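Local coordinates for B-agarase (Agarivorans gilvus, PDB 5Z6P), which is a family 50 glycoside hydrolase with agarase activity that probably cleaves beta-linkages between the sugars of agarose, at residues E50-V56 / Y76-E82; N86-S90 / L182-I188; A101-E106 / I129-K133; Q135-E140 / K167-A171; G693-E697 / A750-V754. All blocks are in the same frame, centred on the assembly; numbering follows the deposited sequence.

Interactions 1 to 4 belong to the strand-rich region that carries the agarase CBM-like domain, whereas interaction 5 joins two helices far along the chain and is the buried one; the other four mix buried residues with exposed rims. Interactions 1 and 2 touch because strands 76-81 and 185-193 are neighbours: Ile81 packs on Trp87 and probably hydrogen-bonds to Ile188. Interactions 3 and 4 meet in the same way through strands 95-103 and 135-140. The chemistry follows the place: antiparallel and parallel backbone ladders in 1 and 4, a single bridge beside paired tryptophans in 2, a water and small apolar groups in 3, and a salt bridge over close helix packing in 5.

Interaction 1. Residues E50-V56 / Y76-E82; sequences EFSFSNV and YTSVFIE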
# COMPACT_ATOMS: atom_id res chain seq x y z
N GLU A 50 -18.28 -30.00 -1.86
CA GLU A 50 -17.13 -29.14 -2.14
C GLU A 50 -16.98 -27.98 -1.16
O GLU A 50 -15.91 -27.40 -1.07
CB GLU A 50 -17.21 -28.56 -3.57
CG GLU A 50 -16.97 -29.56 -4.69
CD GLU A 50 -18.25 -30.16 -5.22
OE1 GLU A 50 -19.30 -30.07 -4.53
OE2 GLU A 50 -18.22 -30.74 -6.33
N PHE A 51 -18.03 -27.65 -0.42
CA PHE A 51 -18.02 -26.45 0.42
C PHE A 51 -17.61 -26.66 1.87
O PHE A 51 -18.16 -27.49 2.55
CB PHE A 51 -19.39 -25.79 0.41
CG PHE A 51 -19.70 -25.04 -0.85
CD1 PHE A 51 -20.21 -25.69 -1.95
CD2 PHE A 51 -19.49 -23.68 -0.92
CE1 PHE A 51 -20.49 -25.00 -3.10
CE2 PHE A 51 -19.78 -22.99 -2.07
CZ PHE A 51 -20.27 -23.64 -3.15
N SER A 52 -16.65 -25.87 2.33
CA SER A 52 -16.35 -25.77 3.76
C SER A 52 -16.11 -24.32 4.15
O SER A 52 -15.97 -23.45 3.29
CB SER A 52 -15.14 -26.64 4.13
OG SER A 52 -14.05 -26.42 3.27
N PHE A 53 -16.05 -24.07 5.45
CA PHE A 53 -16.07 -22.72 5.98
C PHE A 53 -15.14 -22.57 7.16
O PHE A 53 -14.85 -23.53 7.86
CB PHE A 53 -17.50 -22.34 6.39
CG PHE A 53 -18.50 -22.45 5.27
CD1 PHE A 53 -19.13 -23.65 4.99
CD2 PHE A 53 -18.79 -21.35 4.48
CE1 PHE A 53 -20.03 -23.74 3.95
CE2 PHE A 53 -19.69 -21.44 3.45
CZ PHE A 53 -20.31 -22.64 3.18
N SER A 54 -14.65 -21.35 7.35
CA SER A 54 -13.87 -20.99 8.52
C SER A 54 -14.24 -19.58 8.98
O SER A 54 -14.02 -18.60 8.26
CB SER A 54 -12.38 -21.07 8.23
OG SER A 54 -11.65 -20.37 9.21
N ASN A 55 -14.79 -19.50 10.19
CA ASN A 55 -15.28 -18.24 10.78
C ASN A 55 -16.37 -17.64 9.90
O ASN A 55 -16.53 -16.42 9.82
CB ASN A 55 -14.13 -17.25 11.00
CG ASN A 55 -13.04 -17.82 11.89
OD1 ASN A 55 -13.30 -18.67 12.74
ND2 ASN A 55 -11.81 -17.37 11.68
N VAL A 56 -17.12 -18.53 9.27
CA VAL A 56 -18.28 -18.20 8.46
C VAL A 56 -19.43 -19.11 8.84
O VAL A 56 -19.31 -20.33 8.75
CB VAL A 56 -18.01 -18.36 6.95
CG1 VAL A 56 -19.28 -18.13 6.16
CG2 VAL A 56 -16.92 -17.41 6.51
N TYR A 76 -9.25 -13.55 9.65
CA TYR A 76 -9.51 -14.30 8.41
C TYR A 76 -10.83 -15.06 8.41
O TYR A 76 -11.06 -15.91 9.26
CB TYR A 76 -8.39 -15.31 8.14
CG TYR A 76 -7.05 -14.67 7.89
CD1 TYR A 76 -6.78 -14.02 6.70
CD2 TYR A 76 -6.04 -14.72 8.86
CE1 TYR A 76 -5.55 -13.44 6.46
CE2 TYR A 76 -4.81 -14.13 8.63
CZ TYR A 76 -4.57 -13.49 7.42
OH TYR A 76 -3.35 -12.90 7.18
N THR A 77 -11.69 -14.78 7.45
CA THR A 77 -12.88 -15.59 7.22
C THR A 77 -12.88 -16.07 5.78
O THR A 77 -12.51 -15.33 4.88
CB THR A 77 -14.19 -14.84 7.51
OG1 THR A 77 -14.46 -13.88 6.49
CG2 THR A 77 -14.10 -14.15 8.83
N SER A 78 -13.30 -17.31 5.58
CA SER A 78 -13.23 -17.95 4.27
C SER A 78 -14.38 -18.90 3.99
O SER A 78 -14.85 -19.62 4.86
CB SER A 78 -11.92 -18.73 4.09
OG SER A 78 -10.81 -17.98 4.53
N VAL A 79 -14.82 -18.86 2.75
CA VAL A 79 -15.56 -19.94 2.13
C VAL A 79 -14.57 -20.72 1.25
O VAL A 79 -13.88 -20.11 0.44
CB VAL A 79 -16.71 -19.42 1.27
CG1 VAL A 79 -17.43 -20.58 0.61
CG2 VAL A 79 -17.64 -18.51 2.08
N PHE A 80 -14.50 -22.04 1.43
CA PHE A 80 -13.62 -22.91 0.65
C PHE A 80 -14.44 -23.82 -0.25
O PHE A 80 -15.40 -24.46 0.19
CB PHE A 80 -12.73 -23.79 1.55
CG PHE A 80 -11.72 -23.03 2.35
CD1 PHE A 80 -10.65 -22.42 1.74
CD2 PHE A 80 -11.82 -22.96 3.73
CE1 PHE A 80 -9.72 -21.72 2.48
CE2 PHE A 80 -10.89 -22.27 4.47
CZ PHE A 80 -9.84 -21.65 3.85
N ILE A 81 -14.04 -23.90 -1.51
CA ILE A 81 -14.70 -24.73 -2.50
C ILE A 81 -13.66 -25.65 -3.10
O ILE A 81 -12.81 -25.21 -3.87
CB ILE A 81 -15.34 -23.86 -3.61
CG1 ILE A 81 -16.17 -22.73 -2.99
CG2 ILE A 81 -16.17 -24.72 -4.57
CD1 ILE A 81 -16.79 -21.80 -4.00
N GLU A 82 -13.70 -26.93 -2.74
CA GLU A 82 -12.69 -27.88 -3.19
C GLU A 82 -13.33 -29.09 -3.82
O GLU A 82 -14.03 -29.83 -3.15
CB GLU A 82 -11.83 -28.36 -2.02
CG GLU A 82 -10.95 -27.31 -1.40
CD GLU A 82 -10.03 -27.88 -0.34
OE1 GLU A 82 -9.16 -28.71 -0.69
OE2 GLU A 82 -10.19 -27.51 0.84
O HOH W 1 -9.74 -18.27 8.80
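Ser52 and Phe80 exchange two backbone hydrogen bonds, Phe80 N to Ser52 O at 2.8 Å and Ser52 N to Phe80 O at 2.9 Å, in an antiparallel beta ladder whose next hydrogen-bonded pair is Ser54 with Ser78. Glu82 N extends it to Glu50 O. At the other end, where Asn55 takes left-handed backbone angles, its side-chain amide continues the pairing: ND2 reaches Tyr76 O at 2.9 Å, nearly along the C=O axis. A water donating to Tyr76 O also bonds Ser54 OG, giving that carbonyl two partners.

Phe51, Phe53, Val79 and Ile81 share one face. The Phe51 ring has Ile81 CG2 over a face and Val79 CG1 at its edge, and Phe53 CE2 lies 3.7 Å from Val79 CG1; Leu65 and Ile67 of strand 64-69 pack on Phe51 and Phe53 respectively. On the face of Ser52 and Phe80, Ser78 OG bonds Glu189. With OG held between the backbone N and the carbonyl carbon (chi1 49°), the Ser52 hydroxyl comes 3.4 Å from Phe80 CB.

Interaction 2. Residues N86-S90 / L182-I188; sequences NWDWS and LSAISKI
Trp87 meets Ile185 at the edge of its indole, where Ile185 CG2 lies near the ring plane, 3.8 Å from CE3. Over one face of the same indole, offset toward the rim, sits Trp89 CZ2; in return Trp87 CB lies over a face of the Trp89 ring. Ile185 CD1 approaches Trp89 obliquely, 3.5 Å from CE3, and Ile188 CD1 reaches both rings, 3.8 Å from Trp87 CZ3 and 4.2 Å from Trp89 CH2. Beneath the indoles, Trp87 and Ile185 form a single antiparallel hydrogen-bonded bridge, which attaches the loop after strand 76-81 to the start of strand 185-193. Just beyond it a classic beta bulge sets Ser186 and Lys187 against Phe116 of strand 109-117. Trp89 N adds a third backbone bond, to Leu182 O at 2.8 Å. Asp88 extends its carboxylate with CG opposite the backbone N (chi1 -178°), which puts OD1 3.2 Å from Ser183 CA. The syn lone pair of that oxygen receives the hydroxyl of Ser90, OG to OD1 2.8 Å.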
# COMPACT_ATOMS: atom_id res chain seq x y z
N ASN A 86 -9.34 -32.67 -8.89
CA ASN A 86 -9.06 -31.38 -9.51
C ASN A 86 -9.92 -31.08 -10.73
O ASN A 86 -10.24 -31.98 -11.50
CB ASN A 86 -7.59 -31.30 -9.94
CG ASN A 86 -6.65 -31.14 -8.77
OD1 ASN A 86 -7.08 -30.88 -7.64
ND2 ASN A 86 -5.36 -31.28 -9.02
N TRP A 87 -10.31 -29.82 -10.87
CA TRP A 87 -11.04 -29.39 -12.06
C TRP A 87 -10.09 -29.27 -13.24
O TRP A 87 -8.98 -28.77 -13.08
CB TRP A 87 -11.72 -28.04 -11.83
CG TRP A 87 -12.97 -28.06 -11.02
CD1 TRP A 87 -14.08 -28.81 -11.24
CD2 TRP A 87 -13.26 -27.23 -9.88
NE1 TRP A 87 -15.03 -28.52 -10.30
CE2 TRP A 87 -14.55 -27.55 -9.45
CE3 TRP A 87 -12.54 -26.26 -9.18
CZ2 TRP A 87 -15.15 -26.94 -8.36
CZ3 TRP A 87 -13.13 -25.65 -8.09
CH2 TRP A 87 -14.42 -26.00 -7.69
N ASP A 88 -10.52 -29.73 -14.40
CA ASP A 88 -9.81 -29.48 -15.65
C ASP A 88 -10.64 -28.49 -16.45
O ASP A 88 -11.67 -28.86 -17.01
CB ASP A 88 -9.59 -30.77 -16.44
CG ASP A 88 -8.79 -30.54 -17.73
OD1 ASP A 88 -8.16 -29.47 -17.87
OD2 ASP A 88 -8.80 -31.42 -18.62
N TRP A 89 -10.18 -27.25 -16.49
CA TRP A 89 -10.92 -26.18 -17.15
C TRP A 89 -10.15 -25.60 -18.34
O TRP A 89 -10.49 -24.52 -18.84
CB TRP A 89 -11.24 -25.06 -16.15
CG TRP A 89 -12.29 -25.43 -15.14
CD1 TRP A 89 -13.08 -26.54 -15.15
CD2 TRP A 89 -12.67 -24.69 -13.97
NE1 TRP A 89 -13.92 -26.54 -14.07
CE2 TRP A 89 -13.68 -25.42 -13.32
CE3 TRP A 89 -12.24 -23.49 -13.41
CZ2 TRP A 89 -14.28 -24.98 -12.15
CZ3 TRP A 89 -12.83 -23.06 -12.24
CH2 TRP A 89 -13.84 -23.81 -11.62
N SER A 90 -9.13 -26.32 -18.80
CA SER A 90 -8.24 -25.83 -19.86
C SER A 90 -8.80 -26.09 -21.26
O SER A 90 -8.21 -25.69 -22.26
CB SER A 90 -6.87 -26.49 -19.74
OG SER A 90 -6.97 -27.90 -19.81
N LEU A 182 -4.71 -24.31 -15.52
CA LEU A 182 -6.15 -24.50 -15.57
C LEU A 182 -6.55 -25.97 -15.72
O LEU A 182 -7.72 -26.31 -15.65
CB LEU A 182 -6.74 -23.69 -16.72
CG LEU A 182 -6.37 -22.21 -16.73
CD1 LEU A 182 -6.81 -21.55 -18.02
CD2 LEU A 182 -7.00 -21.51 -15.53
N SER A 183 -5.57 -26.83 -15.95
CA SER A 183 -5.83 -28.25 -16.13
C SER A 183 -5.95 -28.97 -14.79
O SER A 183 -6.41 -30.10 -14.72
CB SER A 183 -4.73 -28.89 -16.97
OG SER A 183 -3.47 -28.78 -16.32
N ALA A 184 -5.50 -28.30 -13.73
CA ALA A 184 -5.47 -28.90 -12.40
C ALA A 184 -5.78 -27.87 -11.33
O ALA A 184 -4.91 -27.48 -10.55
CB ALA A 184 -4.11 -29.54 -12.15
N ILE A 185 -7.03 -27.43 -11.29
CA ILE A 185 -7.48 -26.44 -10.31
C ILE A 185 -8.02 -27.16 -9.07
O ILE A 185 -8.96 -27.95 -9.16
CB ILE A 185 -8.56 -25.53 -10.93
CG1 ILE A 185 -7.93 -24.74 -12.09
CG2 ILE A 185 -9.14 -24.61 -9.87
CD1 ILE A 185 -8.86 -23.78 -12.77
N SER A 186 -7.39 -26.91 -7.92
CA SER A 186 -7.64 -27.71 -6.73
C SER A 186 -8.50 -27.03 -5.64
O SER A 186 -9.04 -27.71 -4.78
CB SER A 186 -6.31 -28.14 -6.11
OG SER A 186 -5.55 -27.02 -5.70
N LYS A 187 -8.62 -25.71 -5.67
CA LYS A 187 -9.34 -25.02 -4.62
C LYS A 187 -9.70 -23.59 -5.01
O LYS A 187 -8.93 -22.90 -5.66
CB LYS A 187 -8.52 -24.99 -3.33
CG LYS A 187 -9.19 -24.26 -2.18
CD LYS A 187 -8.19 -23.82 -1.12
CE LYS A 187 -7.74 -24.97 -0.24
NZ LYS A 187 -6.84 -24.49 0.85
N ILE A 188 -10.88 -23.14 -4.59
CA ILE A 188 -11.23 -21.73 -4.66
C ILE A 188 -11.53 -21.23 -3.25
O ILE A 188 -12.25 -21.88 -2.50
CB ILE A 188 -12.42 -21.49 -5.59
CG1 ILE A 188 -12.03 -21.85 -7.03
CG2 ILE A 188 -12.86 -20.05 -5.51
CD1 ILE A 188 -13.17 -21.89 -8.00

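Interaction 3. Residues A101-E106 / I129-K133; sequences ARALDE and IAPGK
Ala103 O accepts a hydrogen bond of 2.6 Å from a water that also lies beside Gly132 N and bridges the two backbones. The Gly132 N distance to this water, 2.5 Å, is unusually short, so its exact length is doubtful. No direct hydrogen bond joins the two segments, and the remaining contacts are made by small apolar groups and carbonyls. Ile129 does most of the packing through one methyl: CG2 lies 4.1 Å from Ala101 CB and 4.0 Å from Ala103 CB, touching Ala101 and Ala103, whose side chains both point toward it. With CG1 opposite the carbonyl carbon (chi1 -51°), the other arm carries CD1 towards Ala101 as well.

The contact lies where strand 95-103 runs out beside the turn linking strands 122-129 and 135-140, in the agarase CBM-like domain. Ala101 pairs with Gln135 and Arg102 with Leu202, so the strand has neighbours on both flanks. Past its end, the Pro131 ring packs against the carbonyls of the outgoing loop, CB 3.5 Å from Asp105 O and CG 3.4 Å from Glu106 O. The carboxylate of Asp105 is bonded outside the contact, OD2 to the backbone N of His200. In the turn, Gly132 has a positive phi, 108°, at which a beta carbon would press on the preceding carbonyl oxygen. Arg102 CD passes Gly132 O at 3.8 Å, and Ala130 and Pro131 also touch Cys687.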
# COMPACT_ATOMS: atom_id res chain seq x y z
N ALA A 101 -23.92 -12.28 -6.23
CA ALA A 101 -23.86 -11.96 -4.82
C ALA A 101 -24.68 -10.72 -4.47
O ALA A 101 -24.70 -9.75 -5.22
CB ALA A 101 -22.42 -11.76 -4.40
N ARG A 102 -25.34 -10.77 -3.31
CA ARG A 102 -25.98 -9.62 -2.68
C ARG A 102 -25.42 -9.44 -1.28
O ARG A 102 -25.17 -10.42 -0.60
CB ARG A 102 -27.49 -9.81 -2.57
CG ARG A 102 -28.23 -9.73 -3.85
CD ARG A 102 -29.64 -9.25 -3.59
NE ARG A 102 -30.51 -10.33 -3.14
CZ ARG A 102 -31.42 -10.21 -2.18
NH1 ARG A 102 -31.57 -9.07 -1.53
NH2 ARG A 102 -32.17 -11.25 -1.87
N ALA A 103 -25.23 -8.21 -0.85
CA ALA A 103 -24.86 -7.90 0.53
C ALA A 103 -26.06 -7.29 1.23
O ALA A 103 -26.67 -6.37 0.71
CB ALA A 103 -23.68 -6.96 0.57
N LEU A 104 -26.40 -7.81 2.41
CA LEU A 104 -27.59 -7.37 3.11
C LEU A 104 -27.26 -6.39 4.22
O LEU A 104 -28.15 -5.91 4.89
CB LEU A 104 -28.37 -8.56 3.67
CG LEU A 104 -28.99 -9.52 2.64
CD1 LEU A 104 -29.89 -10.53 3.30
CD2 LEU A 104 -29.75 -8.77 1.59
N ASP A 105 -25.98 -6.10 4.41
CA ASP A 105 -25.58 -5.06 5.37
C ASP A 105 -25.83 -3.66 4.81
O ASP A 105 -26.10 -3.52 3.63
CB ASP A 105 -24.10 -5.21 5.72
CG ASP A 105 -23.74 -6.62 6.09
OD1 ASP A 105 -23.96 -6.98 7.26
OD2 ASP A 105 -23.26 -7.37 5.23
N GLU A 106 -25.70 -2.64 5.65
CA GLU A 106 -25.73 -1.26 5.17
C GLU A 106 -24.43 -0.90 4.43
O GLU A 106 -24.43 -0.03 3.58
CB GLU A 106 -25.96 -0.30 6.34
CG GLU A 106 -27.36 -0.45 6.96
CD GLU A 106 -27.48 0.24 8.29
OE1 GLU A 106 -28.49 0.00 9.00
OE2 GLU A 106 -26.58 1.03 8.63
N ILE A 129 -18.75 -5.90 -3.12
CA ILE A 129 -20.16 -6.26 -3.21
C ILE A 129 -20.99 -5.18 -2.56
O ILE A 129 -20.91 -4.98 -1.35
CB ILE A 129 -20.44 -7.62 -2.57
CG1 ILE A 129 -19.46 -8.66 -3.10
CG2 ILE A 129 -21.88 -8.03 -2.83
CD1 ILE A 129 -19.36 -9.88 -2.26
N ALA A 130 -21.75 -4.46 -3.36
CA ALA A 130 -22.47 -3.30 -2.87
C ALA A 130 -23.82 -3.71 -2.30
O ALA A 130 -24.39 -4.72 -2.71
CB ALA A 130 -22.64 -2.28 -3.98
N PRO A 131 -24.33 -2.95 -1.32
CA PRO A 131 -25.70 -3.20 -0.85
C PRO A 131 -26.70 -2.86 -1.96
O PRO A 131 -26.39 -2.02 -2.80
CB PRO A 131 -25.85 -2.24 0.34
CG PRO A 131 -24.47 -1.76 0.65
CD PRO A 131 -23.71 -1.81 -0.63
N GLY A 132 -27.86 -3.49 -1.98
CA GLY A 132 -28.82 -3.23 -3.05
C GLY A 132 -28.94 -4.38 -4.03
O GLY A 132 -28.91 -5.55 -3.64
N LYS A 133 -29.08 -4.06 -5.31
CA LYS A 133 -29.46 -5.06 -6.30
C LYS A 133 -28.41 -6.17 -6.42
O LYS A 133 -27.26 -6.02 -6.03
CB LYS A 133 -29.72 -4.40 -7.67
CG LYS A 133 -28.60 -3.49 -8.16
CD LYS A 133 -28.99 -2.83 -9.49
CE LYS A 133 -27.98 -1.78 -9.92
NZ LYS A 133 -26.61 -2.33 -10.06
O HOH W 2 -28.66 -5.08 -0.26

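Interaction 4. Residues Q135-E140 / K167-A171; sequences QSFMVE and KDVYA
Met138 and Tyr170 lie side by side and point the same way from neighbouring parallel strands, 135-140 and 168-174. Met138 CB sits over the centre of the phenol ring, 4.1 Å from the Tyr170 centroid and 10° off its normal, a CH-pi contact. A bend at chi2 (-101°) puts SD oblique to the ring in a Met-aromatic contact, and a second bend at chi3 brings CE to 3.3 Å from Tyr170 OH. The carboxylate of Glu140 stands nearly perpendicular to this ring (87°), OE1 4.0 Å from Tyr170 CE2. Ser211 OG bonds both Glu140 OE1 and Tyr170 OH, while Glu140 OE2 takes the backbone N of Cys151, disulfide-linked to Cys162.

On the other face of the sheet Phe137 and Val169 also run alongside, CD1 to CB 3.5 Å. Backbone bonds link Val169 N to Ser136 O, Met138 N to Val169 O and Ala171 N to Met138 O. A water 2.9 Å from Met138 O also donates to it, and bridges it to Ala171 O and Glu140 N.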
# COMPACT_ATOMS: atom_id res chain seq x y z
N GLN A 135 -25.62 -8.28 -7.95
CA GLN A 135 -24.51 -8.20 -8.91
C GLN A 135 -24.08 -9.54 -9.48
O GLN A 135 -24.04 -10.50 -8.74
CB GLN A 135 -23.28 -7.60 -8.23
CG GLN A 135 -23.09 -6.08 -7.94
CD GLN A 135 -23.47 -5.67 -6.52
OE1 GLN A 135 -24.54 -5.11 -6.35
NE2 GLN A 135 -22.80 -6.26 -5.52
N SER A 136 -23.63 -9.58 -10.73
CA SER A 136 -22.89 -10.74 -11.24
C SER A 136 -21.40 -10.44 -11.22
O SER A 136 -20.99 -9.37 -11.63
CB SER A 136 -23.31 -11.12 -12.66
OG SER A 136 -24.48 -11.91 -12.64
N PHE A 137 -20.59 -11.39 -10.75
CA PHE A 137 -19.15 -11.19 -10.66
C PHE A 137 -18.41 -12.22 -11.50
O PHE A 137 -18.77 -13.38 -11.52
CB PHE A 137 -18.68 -11.25 -9.20
CG PHE A 137 -19.26 -10.16 -8.35
CD1 PHE A 137 -18.68 -8.91 -8.32
CD2 PHE A 137 -20.40 -10.38 -7.60
CE1 PHE A 137 -19.21 -7.91 -7.56
CE2 PHE A 137 -20.93 -9.39 -6.83
CZ PHE A 137 -20.33 -8.14 -6.82
N MET A 138 -17.37 -11.78 -12.20
CA MET A 138 -16.62 -12.63 -13.11
C MET A 138 -15.13 -12.57 -12.81
O MET A 138 -14.56 -11.49 -12.69
CB MET A 138 -16.85 -12.20 -14.56
CG MET A 138 -18.30 -12.08 -14.98
SD MET A 138 -18.86 -13.51 -15.91
CE MET A 138 -18.12 -13.24 -17.53
N VAL A 139 -14.51 -13.73 -12.66
CA VAL A 139 -13.07 -13.81 -12.50
C VAL A 139 -12.49 -14.51 -13.73
O VAL A 139 -12.64 -15.72 -13.88
CB VAL A 139 -12.69 -14.57 -11.23
CG1 VAL A 139 -11.18 -14.53 -11.03
CG2 VAL A 139 -13.40 -13.97 -10.03
N GLU A 140 -11.84 -13.74 -14.60
CA GLU A 140 -11.39 -14.27 -15.88
C GLU A 140 -10.10 -15.04 -15.73
O GLU A 140 -9.09 -14.49 -15.30
CB GLU A 140 -11.21 -13.16 -16.91
CG GLU A 140 -10.57 -13.66 -18.21
CD GLU A 140 -10.85 -12.77 -19.41
OE1 GLU A 140 -12.04 -12.57 -19.74
OE2 GLU A 140 -9.88 -12.26 -20.00
N LYS A 167 -22.71 -4.85 -16.68
CA LYS A 167 -23.57 -5.22 -15.56
C LYS A 167 -22.93 -6.36 -14.79
O LYS A 167 -23.07 -6.43 -13.56
CB LYS A 167 -24.98 -5.59 -16.04
CG LYS A 167 -25.98 -5.75 -14.88
CD LYS A 167 -26.95 -4.56 -14.76
CE LYS A 167 -27.49 -4.40 -13.34
NZ LYS A 167 -28.68 -3.50 -13.26
N ASP A 168 -22.23 -7.24 -15.49
CA ASP A 168 -21.31 -8.15 -14.82
C ASP A 168 -20.12 -7.32 -14.31
O ASP A 168 -19.56 -6.53 -15.05
CB ASP A 168 -20.82 -9.24 -15.77
CG ASP A 168 -21.94 -10.16 -16.27
OD1 ASP A 168 -23.01 -10.25 -15.62
OD2 ASP A 168 -21.73 -10.80 -17.33
N VAL A 169 -19.75 -7.51 -13.05
CA VAL A 169 -18.53 -6.94 -12.50
C VAL A 169 -17.38 -7.89 -12.77
O VAL A 169 -17.44 -9.06 -12.37
CB VAL A 169 -18.64 -6.70 -10.99
CG1 VAL A 169 -17.26 -6.23 -10.42
CG2 VAL A 169 -19.71 -5.67 -10.69
N TYR A 170 -16.35 -7.40 -13.44
CA TYR A 170 -15.14 -8.17 -13.63
C TYR A 170 -14.18 -7.95 -12.46
O TYR A 170 -13.76 -6.83 -12.20
CB TYR A 170 -14.49 -7.81 -14.96
CG TYR A 170 -15.01 -8.63 -16.13
CD1 TYR A 170 -16.22 -8.33 -16.73
CD2 TYR A 170 -14.31 -9.72 -16.58
CE1 TYR A 170 -16.71 -9.08 -17.77
CE2 TYR A 170 -14.79 -10.49 -17.62
CZ TYR A 170 -15.99 -10.16 -18.21
OH TYR A 170 -16.52 -10.90 -19.26
N ALA A 171 -13.88 -9.02 -11.74
CA ALA A 171 -13.04 -8.95 -10.54
C ALA A 171 -11.68 -8.33 -10.85
O ALA A 171 -11.13 -8.54 -11.92
CB ALA A 171 -12.86 -10.35 -9.94
O HOH W 3 -11.95 -10.81 -13.74

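Interaction 5. Residues G693-E697 / A750-V754; sequences GQMFE and AAKRV
Glu697 crosses to Arg753 from its helix with the chain extended, CG opposite the backbone N (chi1 -179°). Its CB lies 4.1 Å from Arg753 NH2, and CG slides past Val754 CG2. At the tip, OE1 takes the whole salt bridge: Arg753 NE and NH2 each lie 2.7 Å from it, a side-on grip on one oxygen. Both nitrogens come from the same face of the carboxylate, above its plane, while OE1 stays near the guanidinium plane; the two planes are 39° apart. Glu697 OE2 turns back to 3.6 Å from Arg753 CB. Ala750 CA, from the preceding turn of its own helix, lies over one face of the guanidinium, offset toward the rim.

Beneath the ion pair the helices come close. Gly693 O is 3.2 Å from Ala750 CB, and the Phe696 ring meets Ala750 CB through CD1 and Val754 CG2 through CE1. The axes of the two helical segments approach to 9.0 Å and run 24° apart, pointing much the same way. Helix 689-704 lies in the chain between the adjacent parallel strands 664-668 and 709-714, consistent with the (beta/alpha)8 barrel expected of this family; helix 745-762 packs Ala751 against Phe430 and Phe736.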
# COMPACT_ATOMS: atom_id res chain seq x y z
N GLY A 693 -15.28 7.86 2.48
CA GLY A 693 -15.22 8.73 3.63
C GLY A 693 -15.64 7.99 4.90
O GLY A 693 -14.96 8.10 5.91
N GLN A 694 -16.72 7.22 4.84
CA GLN A 694 -17.14 6.41 6.00
C GLN A 694 -16.02 5.45 6.43
O GLN A 694 -15.72 5.30 7.62
CB GLN A 694 -18.41 5.61 5.69
CG GLN A 694 -19.71 6.44 5.64
CD GLN A 694 -20.87 5.68 4.98
OE1 GLN A 694 -20.66 4.76 4.20
NE2 GLN A 694 -22.09 6.09 5.28
N MET A 695 -15.40 4.79 5.46
CA MET A 695 -14.37 3.83 5.81
C MET A 695 -13.13 4.53 6.33
O MET A 695 -12.44 4.00 7.19
CB MET A 695 -14.06 2.92 4.63
CG MET A 695 -15.25 2.03 4.28
SD MET A 695 -14.99 0.91 2.89
CE MET A 695 -13.92 -0.32 3.67
N PHE A 696 -12.84 5.73 5.82
CA PHE A 696 -11.73 6.53 6.33
C PHE A 696 -11.95 6.78 7.83
O PHE A 696 -11.04 6.61 8.64
CB PHE A 696 -11.62 7.86 5.58
CG PHE A 696 -10.56 8.79 6.13
CD1 PHE A 696 -10.85 9.64 7.20
CD2 PHE A 696 -9.30 8.83 5.56
CE1 PHE A 696 -9.88 10.48 7.71
CE2 PHE A 696 -8.32 9.68 6.07
CZ PHE A 696 -8.61 10.51 7.15
N GLU A 697 -13.17 7.17 8.18
CA GLU A 697 -13.47 7.48 9.56
C GLU A 697 -13.35 6.24 10.43
O GLU A 697 -12.77 6.31 11.50
CB GLU A 697 -14.88 8.08 9.69
CG GLU A 697 -15.23 8.44 11.10
CD GLU A 697 -16.39 9.41 11.19
OE1 GLU A 697 -17.23 9.43 10.27
OE2 GLU A 697 -16.45 10.16 12.19
N ALA A 750 -15.11 13.48 6.13
CA ALA A 750 -14.63 12.48 7.08
C ALA A 750 -13.37 12.96 7.80
O ALA A 750 -13.28 12.85 9.02
CB ALA A 750 -14.38 11.17 6.38
N ALA A 751 -12.42 13.49 7.05
CA ALA A 751 -11.22 14.07 7.65
C ALA A 751 -11.60 15.09 8.74
O ALA A 751 -11.02 15.08 9.82
CB ALA A 751 -10.36 14.74 6.59
N LYS A 752 -12.57 15.94 8.46
CA LYS A 752 -12.99 16.95 9.45
C LYS A 752 -13.65 16.32 10.70
O LYS A 752 -13.36 16.75 11.81
CB LYS A 752 -13.95 17.97 8.81
CG LYS A 752 -13.24 18.93 7.87
CD LYS A 752 -14.16 20.02 7.38
CE LYS A 752 -13.44 20.91 6.38
NZ LYS A 752 -14.23 22.13 6.08
N ARG A 753 -14.50 15.32 10.52
CA ARG A 753 -15.07 14.62 11.67
C ARG A 753 -13.98 13.97 12.52
O ARG A 753 -13.96 14.15 13.72
CB ARG A 753 -16.10 13.57 11.21
CG ARG A 753 -17.34 14.18 10.53
CD ARG A 753 -18.46 13.16 10.42
NE ARG A 753 -18.02 11.96 9.73
CZ ARG A 753 -18.01 11.81 8.41
NH1 ARG A 753 -18.44 12.79 7.62
NH2 ARG A 753 -17.56 10.68 7.88
N VAL A 754 -13.06 13.24 11.89
CA VAL A 754 -11.95 12.66 12.63
C VAL A 754 -11.12 13.71 13.37
O VAL A 754 -10.89 13.61 14.58
CB VAL A 754 -11.02 11.85 11.72
CG1 VAL A 754 -9.73 11.47 12.48
CG2 VAL A 754 -11.75 10.62 11.14